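DSBA-like thioredoxin domain-containing protein (Nitrosomonas europaea, PDB 2IN3) is a putative protein disulfide isomerase of the DsbA family, FrnE-like subfamily, and probably acts as a thiol-disulfide oxidoreductase. Local coordinates at residues E6-W11 / A37-K42; L10-D15 / P178-E183; V41-G46 / E109-F114. All blocks are in the same frame, centred on the assembly; numbering follows the deposited sequence.

Contact 1 (E6-W11 / A37-K42); sequences EKPVLW and AFLTVK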
loop_
_atom_site.group_PDB
_atom_site.type_symbol
_atom_site.label_atom_id
_atom_site.label_comp_id
_atom_site.label_asym_id
_atom_site.label_seq_id
_atom_site.Cartn_x
_atom_site.Cartn_y
_atom_site.Cartn_z
ATOM N N GLU A 6 3.761 -22.529 12.146
ATOM C CA GLU A 6 3.410 -21.076 11.979
ATOM C C GLU A 6 4.484 -20.278 11.238
ATOM O O GLU A 6 5.599 -20.077 11.739
ATOM C CB GLU A 6 3.118 -20.433 13.341
ATOM C CG GLU A 6 2.585 -18.995 13.265
ATOM C CD GLU A 6 1.135 -18.899 12.771
ATOM O OE1 GLU A 6 0.473 -19.952 12.604
ATOM O OE2 GLU A 6 0.654 -17.760 12.555
ATOM N N LYS A 7 4.139 -19.814 10.040
ATOM C CA LYS A 7 5.061 -19.052 9.232
ATOM C C LYS A 7 5.259 -17.656 9.791
ATOM O O LYS A 7 4.318 -17.061 10.311
ATOM C CB LYS A 7 4.553 -18.939 7.795
ATOM C CG LYS A 7 4.803 -20.175 6.977
ATOM C CD LYS A 7 4.588 -19.892 5.517
ATOM C CE LYS A 7 3.178 -19.517 5.271
ATOM N NZ LYS A 7 2.895 -19.647 3.829
ATOM N N PRO A 8 6.488 -17.121 9.657
ATOM C CA PRO A 8 6.725 -15.726 9.945
ATOM C C PRO A 8 5.874 -14.877 9.012
ATOM O O PRO A 8 5.506 -15.338 7.917
ATOM C CB PRO A 8 8.203 -15.545 9.602
ATOM C CG PRO A 8 8.793 -16.894 9.781
ATOM C CD PRO A 8 7.728 -17.810 9.255
ATOM N N VAL A 9 5.574 -13.655 9.438
ATOM C CA VAL A 9 4.754 -12.752 8.648
ATOM C C VAL A 9 5.681 -11.686 8.117
ATOM O O VAL A 9 6.529 -11.158 8.851
ATOM C CB VAL A 9 3.606 -12.089 9.492
ATOM C CG1 VAL A 9 2.891 -11.002 8.679
ATOM C CG2 VAL A 9 2.607 -13.126 9.993
ATOM N N LEU A 10 5.530 -11.396 6.836
ATOM C CA LEU A 10 6.265 -10.319 6.197
ATOM C C LEU A 10 5.221 -9.229 5.965
ATOM O O LEU A 10 4.295 -9.379 5.128
ATOM C CB LEU A 10 6.911 -10.784 4.875
ATOM C CG LEU A 10 7.646 -9.672 4.079
ATOM C CD1 LEU A 10 8.848 -9.115 4.841
ATOM C CD2 LEU A 10 8.080 -10.143 2.673
ATOM N N TRP A 11 5.328 -8.182 6.774
ATOM C CA TRP A 11 4.457 -7.011 6.649
ATOM C C TRP A 11 4.935 -6.042 5.564
ATOM O O TRP A 11 6.056 -5.517 5.636
ATOM C CB TRP A 11 4.362 -6.262 7.989
ATOM C CG TRP A 11 3.651 -7.006 9.062
ATOM C CD1 TRP A 11 4.211 -7.637 10.141
ATOM C CD2 TRP A 11 2.234 -7.202 9.172
ATOM N NE1 TRP A 11 3.223 -8.211 10.925
ATOM C CE2 TRP A 11 2.004 -7.952 10.353
ATOM C CE3 TRP A 11 1.136 -6.816 8.381
ATOM C CZ2 TRP A 11 0.713 -8.339 10.765
ATOM C CZ3 TRP A 11 -0.155 -7.187 8.804
ATOM C CH2 TRP A 11 -0.344 -7.943 9.977
ATOM N N ALA A 37 5.577 -19.665 0.298
ATOM C CA ALA A 37 5.638 -20.940 0.990
ATOM C C ALA A 37 6.350 -20.807 2.337
ATOM O O ALA A 37 6.200 -21.670 3.193
ATOM C CB ALA A 37 6.310 -22.024 0.124
ATOM N N PHE A 38 7.064 -19.703 2.541
ATOM C CA PHE A 38 7.970 -19.543 3.681
ATOM C C PHE A 38 7.633 -18.345 4.572
ATOM O O PHE A 38 8.005 -18.321 5.748
ATOM C CB PHE A 38 9.400 -19.401 3.158
ATOM C CG PHE A 38 9.765 -20.462 2.158
ATOM C CD1 PHE A 38 9.893 -21.792 2.561
ATOM C CD2 PHE A 38 9.954 -20.136 0.809
ATOM C CE1 PHE A 38 10.215 -22.790 1.649
ATOM C CE2 PHE A 38 10.268 -21.132 -0.118
ATOM C CZ PHE A 38 10.407 -22.457 0.311
ATOM N N LEU A 39 6.943 -17.362 3.999
ATOM C CA LEU A 39 6.538 -16.151 4.710
ATOM C C LEU A 39 5.080 -15.844 4.376
ATOM O O LEU A 39 4.665 -16.003 3.229
ATOM C CB LEU A 39 7.425 -14.969 4.278
ATOM C CG LEU A 39 8.904 -15.009 4.671
ATOM C CD1 LEU A 39 9.713 -13.931 3.944
ATOM C CD2 LEU A 39 9.055 -14.881 6.206
ATOM N N THR A 40 4.280 -15.432 5.358
ATOM C CA THR A 40 2.926 -14.970 5.020
ATOM C C THR A 40 2.997 -13.476 4.791
ATOM O O THR A 40 3.334 -12.733 5.715
ATOM C CB THR A 40 1.903 -15.270 6.113
ATOM O OG1 THR A 40 1.959 -16.667 6.432
ATOM C CG2 THR A 40 0.484 -14.918 5.622
ATOM N N VAL A 41 2.702 -13.048 3.567
ATOM C CA VAL A 41 2.940 -11.647 3.173
ATOM C C VAL A 41 1.625 -10.897 3.327
ATOM O O VAL A 41 0.604 -11.309 2.767
ATOM C CB VAL A 41 3.521 -11.467 1.732
ATOM C CG1 VAL A 41 3.906 -10.005 1.530
ATOM C CG2 VAL A 41 4.792 -12.334 1.515
ATOM N N LYS A 42 1.631 -9.846 4.153
ATOM C CA LYS A 42 0.385 -9.139 4.500
ATOM C C LYS A 42 0.589 -7.628 4.382
ATOM O O LYS A 42 1.702 -7.178 4.444
ATOM C CB LYS A 42 -0.044 -9.491 5.918
ATOM C CG LYS A 42 -0.416 -10.962 6.151
ATOM C CD LYS A 42 -0.751 -11.273 7.612
ATOM C CE LYS A 42 -2.052 -10.669 8.049
ATOM N NZ LYS A 42 -2.484 -11.220 9.390
HETATM O O HOH W 1 1.737 -17.016 8.984
#
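Leu10 and Val41 stand next to each other with their side chains leaving the sheet in the same direction, methyl CD2 of Leu10 coming to 4.1 Å from CG2 of Val41. On the same side Leu39 reaches over Pro8, roughly perpendicular to it, its CD2 resting 3.6 Å from Pro8 CB. Helices cover this apolar face: Ile31 of helix 19-35 and Leu205 of helix 198-211 both touch Leu10. Between the side chains runs a parallel ladder pairing Val9 with Thr40, Leu10 with Val41 and Trp11 with Lys42. Thr40 N gives its hydrogen to Pro8 O (2.8 Å), Leu10 N to Thr40 O, and Lys42 N to Leu10 O. With helix 19-35 between them, the two strands form the beta-alpha-beta unit that opens the thioredoxin fold. On the other face, with Val9 and Thr40, Lys42 runs alongside the Trp11 ring, Lys42 CB 3.7 Å from Trp11 CZ3 and Lys42 CE near Trp11 CH2, while Val9 CG1 sits over one ring face, toward its rim, and also meets Lys42 CD. A bend at chi3 (70°) keeps the lysine tail beside the indole. Farther out, Lys7 crosses Thr40, its CE 3.3 Å from Thr40 OG1, and its NZ bonds to Ser36 O. One water links Thr40 OG1 (2.6 Å) with Lys7 O, to which it donates.

Contact 2 (L10-D15 / P178-E183); sequences LWYIAD and PALVVE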
loop_
_atom_site.group_PDB
_atom_site.type_symbol
_atom_site.label_atom_id
_atom_site.label_comp_id
_atom_site.label_asym_id
_atom_site.label_seq_id
_atom_site.Cartn_x
_atom_site.Cartn_y
_atom_site.Cartn_z
ATOM N N LEU A 10 5.530 -11.396 6.836
ATOM C CA LEU A 10 6.265 -10.319 6.197
ATOM C C LEU A 10 5.221 -9.229 5.965
ATOM O O LEU A 10 4.295 -9.379 5.128
ATOM C CB LEU A 10 6.911 -10.784 4.875
ATOM C CG LEU A 10 7.646 -9.672 4.079
ATOM C CD1 LEU A 10 8.848 -9.115 4.841
ATOM C CD2 LEU A 10 8.080 -10.143 2.673
ATOM N N TRP A 11 5.328 -8.182 6.774
ATOM C CA TRP A 11 4.457 -7.011 6.649
ATOM C C TRP A 11 4.935 -6.042 5.564
ATOM O O TRP A 11 6.056 -5.517 5.636
ATOM C CB TRP A 11 4.362 -6.262 7.989
ATOM C CG TRP A 11 3.651 -7.006 9.062
ATOM C CD1 TRP A 11 4.211 -7.637 10.141
ATOM C CD2 TRP A 11 2.234 -7.202 9.172
ATOM N NE1 TRP A 11 3.223 -8.211 10.925
ATOM C CE2 TRP A 11 2.004 -7.952 10.353
ATOM C CE3 TRP A 11 1.136 -6.816 8.381
ATOM C CZ2 TRP A 11 0.713 -8.339 10.765
ATOM C CZ3 TRP A 11 -0.155 -7.187 8.804
ATOM C CH2 TRP A 11 -0.344 -7.943 9.977
ATOM N N TYR A 12 4.065 -5.783 4.605
ATOM C CA TYR A 12 4.290 -4.742 3.619
ATOM C C TYR A 12 3.602 -3.465 4.104
ATOM O O TYR A 12 2.376 -3.406 4.175
ATOM C CB TYR A 12 3.741 -5.183 2.246
ATOM C CG TYR A 12 3.907 -4.159 1.143
ATOM C CD1 TYR A 12 5.120 -3.487 0.954
ATOM C CD2 TYR A 12 2.855 -3.882 0.295
ATOM C CE1 TYR A 12 5.275 -2.560 -0.109
ATOM C CE2 TYR A 12 2.977 -2.941 -0.773
ATOM C CZ TYR A 12 4.185 -2.289 -0.944
ATOM O OH TYR A 12 4.306 -1.390 -1.977
ATOM N N ILE A 13 4.411 -2.473 4.487
ATOM C CA ILE A 13 3.892 -1.271 5.109
ATOM C C ILE A 13 3.913 -0.209 4.032
ATOM O O ILE A 13 4.990 0.261 3.603
ATOM C CB ILE A 13 4.723 -0.835 6.352
ATOM C CG1 ILE A 13 4.748 -1.970 7.403
ATOM C CG2 ILE A 13 4.142 0.422 6.953
ATOM C CD1 ILE A 13 5.707 -1.759 8.573
ATOM N N ALA A 14 2.719 0.160 3.599
ATOM C CA ALA A 14 2.554 0.931 2.358
ATOM C C ALA A 14 1.233 1.650 2.328
ATOM O O ALA A 14 0.306 1.296 3.063
ATOM C CB ALA A 14 2.705 0.046 1.149
ATOM N N ASP A 15 1.167 2.668 1.489
ATOM C CA ASP A 15 -0.034 3.447 1.274
ATOM C C ASP A 15 -0.258 3.494 -0.237
ATOM O O ASP A 15 0.687 3.780 -0.980
ATOM C CB ASP A 15 0.215 4.869 1.789
ATOM C CG ASP A 15 -1.033 5.721 1.764
ATOM O OD1 ASP A 15 -1.571 5.968 0.659
ATOM O OD2 ASP A 15 -1.496 6.133 2.862
ATOM N N PRO A 178 7.898 2.516 0.723
ATOM C CA PRO A 178 7.347 1.299 1.339
ATOM C C PRO A 178 8.330 0.716 2.370
ATOM O O PRO A 178 9.522 0.979 2.270
ATOM C CB PRO A 178 7.263 0.323 0.150
ATOM C CG PRO A 178 8.302 0.813 -0.826
ATOM C CD PRO A 178 8.240 2.311 -0.699
ATOM N N ALA A 179 7.841 -0.029 3.355
ATOM C CA ALA A 179 8.743 -0.661 4.311
ATOM C C ALA A 179 8.356 -2.113 4.403
ATOM O O ALA A 179 7.215 -2.481 4.110
ATOM C CB ALA A 179 8.662 0.004 5.677
ATOM N N LEU A 180 9.320 -2.941 4.786
ATOM C CA LEU A 180 9.064 -4.363 4.962
ATOM C C LEU A 180 9.598 -4.747 6.324
ATOM O O LEU A 180 10.748 -4.408 6.672
ATOM C CB LEU A 180 9.782 -5.175 3.870
ATOM C CG LEU A 180 9.096 -5.171 2.485
ATOM C CD1 LEU A 180 9.985 -5.891 1.491
ATOM C CD2 LEU A 180 7.744 -5.836 2.489
ATOM N N VAL A 181 8.768 -5.451 7.076
ATOM C CA VAL A 181 9.106 -5.916 8.423
ATOM C C VAL A 181 8.707 -7.376 8.551
ATOM O O VAL A 181 7.562 -7.743 8.237
ATOM C CB VAL A 181 8.359 -5.090 9.530
ATOM C CG1 VAL A 181 8.546 -5.745 10.918
ATOM C CG2 VAL A 181 8.864 -3.667 9.560
ATOM N N VAL A 182 9.641 -8.200 9.026
ATOM C CA VAL A 182 9.307 -9.566 9.420
ATOM C C VAL A 182 8.939 -9.632 10.908
ATOM O O VAL A 182 9.647 -9.123 11.776
ATOM C CB VAL A 182 10.442 -10.584 9.107
ATOM C CG1 VAL A 182 10.016 -11.992 9.540
ATOM C CG2 VAL A 182 10.779 -10.587 7.609
ATOM N N GLU A 183 7.799 -10.241 11.184
ATOM C CA GLU A 183 7.361 -10.451 12.546
ATOM C C GLU A 183 7.315 -11.948 12.750
ATOM O O GLU A 183 6.594 -12.674 12.047
ATOM C CB GLU A 183 5.986 -9.817 12.767
ATOM C CG GLU A 183 5.480 -9.943 14.180
ATOM C CD GLU A 183 4.357 -8.975 14.486
ATOM O OE1 GLU A 183 3.383 -8.896 13.693
ATOM O OE2 GLU A 183 4.455 -8.301 15.541
#
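Trp11 and Val181 face each other as a hydrogen-bonded antiparallel pair, and both backbone groups of each are used: Trp11 N donates to Val181 O at 2.7 Å, and Val181 N returns a longer bond of 3.1 Å to Trp11 O. Two residues on, Ile13 and Ala179 repeat the exchange, Ile13 N reaching Ala179 O and Ala179 N reaching Ile13 O. Leu10 and Tyr12 turn their backbone groups the other way, to strand 40-45: Leu10 to Thr40 and Lys42, Tyr12 to Lys42 and Met44. The indole has its own acceptor. Trp11 NE1 donates to Glu183 OE1 at 2.9 Å, meeting it from above the carboxylate plane, with ring and carboxylate turned 72° apart. Glu183 CG stands anti to the backbone N (chi1 -178°) and the chain continues extended, carrying the acid to the indole edge while CB lies in the ring plane. A phenylalanine in place of Trp11 would probably leave Glu183 OE1 without its indole donor and the carboxylate less firmly placed, though Arg188 of strand 187-192 also touches Glu183. Apolar contacts fill in between: Ile13 CD1 touches Val181 CG2 at 3.8 Å, and on the opposite face Leu10 CD1 meets Val182 CG2 at 3.7 Å. Tyr12 slants across Pro178, Tyr12 CE1 lying 3.5 Å from Pro178 CB, with Ala14 CB over one ring face. Pro178 follows a cis peptide bond and touches Cys21 of a CxxC, probably the redox motif, at the start of helix 19-35, consistent with the active site of the thioredoxin fold, where a cis-proline faces the CxxC.

Contact 3 (V41-G46 / E109-F114); sequences VKIMPG and EKVFPF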
loop_
_atom_site.group_PDB
_atom_site.type_symbol
_atom_site.label_atom_id
_atom_site.label_comp_id
_atom_site.label_asym_id
_atom_site.label_seq_id
_atom_site.Cartn_x
_atom_site.Cartn_y
_atom_site.Cartn_z
ATOM N N VAL A 41 2.702 -13.048 3.567
ATOM C CA VAL A 41 2.940 -11.647 3.173
ATOM C C VAL A 41 1.625 -10.897 3.327
ATOM O O VAL A 41 0.604 -11.309 2.767
ATOM C CB VAL A 41 3.521 -11.467 1.732
ATOM C CG1 VAL A 41 3.906 -10.005 1.530
ATOM C CG2 VAL A 41 4.792 -12.334 1.515
ATOM N N LYS A 42 1.631 -9.846 4.153
ATOM C CA LYS A 42 0.385 -9.139 4.500
ATOM C C LYS A 42 0.589 -7.628 4.382
ATOM O O LYS A 42 1.702 -7.178 4.444
ATOM C CB LYS A 42 -0.044 -9.491 5.918
ATOM C CG LYS A 42 -0.416 -10.962 6.151
ATOM C CD LYS A 42 -0.751 -11.273 7.612
ATOM C CE LYS A 42 -2.052 -10.669 8.049
ATOM N NZ LYS A 42 -2.484 -11.220 9.390
ATOM N N ILE A 43 -0.484 -6.851 4.207
ATOM C CA ILE A 43 -0.322 -5.385 4.083
ATOM C C ILE A 43 -0.759 -4.754 5.398
ATOM O O ILE A 43 -1.795 -5.139 5.962
ATOM C CB ILE A 43 -1.161 -4.771 2.916
ATOM C CG1 ILE A 43 -0.710 -5.333 1.575
ATOM C CG2 ILE A 43 -0.998 -3.200 2.856
ATOM C CD1 ILE A 43 -1.461 -4.741 0.376
HETATM N N MSE A 44 0.047 -3.806 5.879
HETATM C CA MSE A 44 -0.313 -2.919 6.980
HETATM C C MSE A 44 -0.317 -1.489 6.403
HETATM O O MSE A 44 0.741 -0.844 6.273
HETATM C CB MSE A 44 0.671 -3.059 8.154
HETATM C CG MSE A 44 0.114 -2.506 9.467
HETATM SE SE MSE A 44 1.399 -2.615 10.946
HETATM C CE MSE A 44 1.161 -4.506 11.374
ATOM N N PRO A 45 -1.499 -1.002 5.995
ATOM C CA PRO A 45 -1.563 0.349 5.424
ATOM C C PRO A 45 -1.010 1.424 6.398
ATOM O O PRO A 45 -1.400 1.465 7.570
ATOM C CB PRO A 45 -3.083 0.548 5.173
ATOM C CG PRO A 45 -3.581 -0.875 4.945
ATOM C CD PRO A 45 -2.832 -1.649 6.000
ATOM N N GLY A 46 -0.095 2.265 5.905
ATOM C CA GLY A 46 0.526 3.335 6.714
ATOM C C GLY A 46 1.541 4.096 5.856
ATOM O O GLY A 46 1.730 3.773 4.653
ATOM N N GLU A 109 -7.204 -12.942 0.397
ATOM C CA GLU A 109 -6.514 -13.282 -0.852
ATOM C C GLU A 109 -6.588 -12.144 -1.880
ATOM O O GLU A 109 -5.785 -12.094 -2.819
ATOM C CB GLU A 109 -7.140 -14.560 -1.424
ATOM C CG GLU A 109 -7.542 -15.575 -0.336
ATOM C CD GLU A 109 -8.898 -15.290 0.396
ATOM O OE1 GLU A 109 -9.193 -16.016 1.385
ATOM O OE2 GLU A 109 -9.665 -14.371 0.002
ATOM N N LYS A 110 -7.524 -11.213 -1.671
ATOM C CA LYS A 110 -7.736 -10.096 -2.601
ATOM C C LYS A 110 -7.135 -8.770 -2.153
ATOM O O LYS A 110 -7.272 -7.748 -2.859
ATOM C CB LYS A 110 -9.212 -9.915 -2.894
ATOM C CG LYS A 110 -9.764 -11.069 -3.710
ATOM C CD LYS A 110 -11.217 -10.933 -3.988
ATOM C CE LYS A 110 -11.676 -12.166 -4.747
ATOM N NZ LYS A 110 -13.124 -12.128 -5.000
ATOM N N VAL A 111 -6.442 -8.793 -1.017
ATOM C CA VAL A 111 -5.801 -7.578 -0.483
ATOM C C VAL A 111 -4.728 -6.954 -1.420
ATOM O O VAL A 111 -4.762 -5.740 -1.699
ATOM C CB VAL A 111 -5.221 -7.821 0.923
ATOM C CG1 VAL A 111 -4.411 -6.603 1.402
ATOM C CG2 VAL A 111 -6.356 -8.122 1.903
ATOM N N PHE A 112 -3.744 -7.737 -1.854
ATOM C CA PHE A 112 -2.729 -7.164 -2.753
ATOM C C PHE A 112 -3.296 -6.697 -4.121
ATOM O O PHE A 112 -2.967 -5.589 -4.591
ATOM C CB PHE A 112 -1.513 -8.095 -2.920
ATOM C CG PHE A 112 -0.516 -7.989 -1.790
ATOM C CD1 PHE A 112 -0.701 -8.714 -0.615
ATOM C CD2 PHE A 112 0.575 -7.121 -1.888
ATOM C CE1 PHE A 112 0.228 -8.613 0.457
ATOM C CE2 PHE A 112 1.510 -7.014 -0.820
ATOM C CZ PHE A 112 1.319 -7.764 0.345
ATOM N N PRO A 113 -4.135 -7.516 -4.755
ATOM C CA PRO A 113 -4.818 -7.041 -5.983
ATOM C C PRO A 113 -5.637 -5.756 -5.777
ATOM O O PRO A 113 -5.601 -4.883 -6.648
ATOM C CB PRO A 113 -5.767 -8.185 -6.305
ATOM C CG PRO A 113 -5.070 -9.376 -5.776
ATOM C CD PRO A 113 -4.488 -8.920 -4.468
ATOM N N PHE A 114 -6.360 -5.630 -4.653
ATOM C CA PHE A 114 -7.133 -4.399 -4.391
ATOM C C PHE A 114 -6.244 -3.149 -4.190
ATOM O O PHE A 114 -6.533 -2.070 -4.721
ATOM C CB PHE A 114 -8.052 -4.576 -3.187
ATOM C CG PHE A 114 -9.005 -3.426 -2.969
ATOM C CD1 PHE A 114 -10.068 -3.201 -3.857
ATOM C CD2 PHE A 114 -8.881 -2.607 -1.854
ATOM C CE1 PHE A 114 -10.960 -2.148 -3.651
ATOM C CE2 PHE A 114 -9.782 -1.545 -1.653
ATOM C CZ PHE A 114 -10.801 -1.313 -2.548
#
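The Phe112 ring carries Ile43 on one face: CG1 of the isoleucine sits 3.6 Å from the ring centroid and 20° off its normal, a CH-pi contact. The carbon is shifted toward the rim, so that the ring atom nearest Ile43 CG1 is Phe112 CZ, at 3.4 Å. At the ring edge, near its plane, Val41 O approaches Phe112 CE1 to 3.6 Å, a contact between an aromatic C-H edge and a backbone oxygen. Val41 CG1 also reaches Phe112 CZ at 3.6 Å, the valine side chain standing roughly perpendicular to the phenylalanine. Ile43 can serve two partners because its CG1 lies anti to the carbonyl carbon (chi1 -62°) and the chain continues extended to CD1. CG1 thereby lies over the ring, while the terminal methyl, Ile43 CD1, goes on to Val111 CG1, 3.6 Å away. The Ile43 and Val111 side chains run antiparallel past one another. Here the start of helix 111-123 packs against strand 40-45, the outermost strand on its side of the thioredoxin-fold sheet, and Val111 and Phe112 belong to the first turn of the helix. This helix lies between the first two strands of the fold and the later pair in sequence, within the helical insertion that marks DsbA-like proteins. Helix 19-35 shares in the packing through Ile28 and Arg32, both of which touch Phe112, and Arg32 meets Val41 as well. Val111 turns also to helix 94-106, where it touches Val100 and Ser104.

Contacts 1 and 2 flank strand 9-14, sharing Leu10 and Trp11: one adds the parallel strand 40-45, the other the antiparallel strand 179-184. Lys42 O probably accepts from Tyr12 N, and Val9 O from Glu183 N, so the ladders interlock. Contact 2 is the buried one, its centre about 9 Å from that of the chain; contact 1, about 17 Å out, is a surface contact whose fringe holds two lysines and a bridging water. Contact 3 counts as a surface contact too, although its centre lies only about 7 Å from that of the chain; it holds strand 40-45 to a helix mainly through apolar side chains, without the backbone hydrogen bonds of the other two. It meets contact 2 where Tyr12 and Phe112 touch.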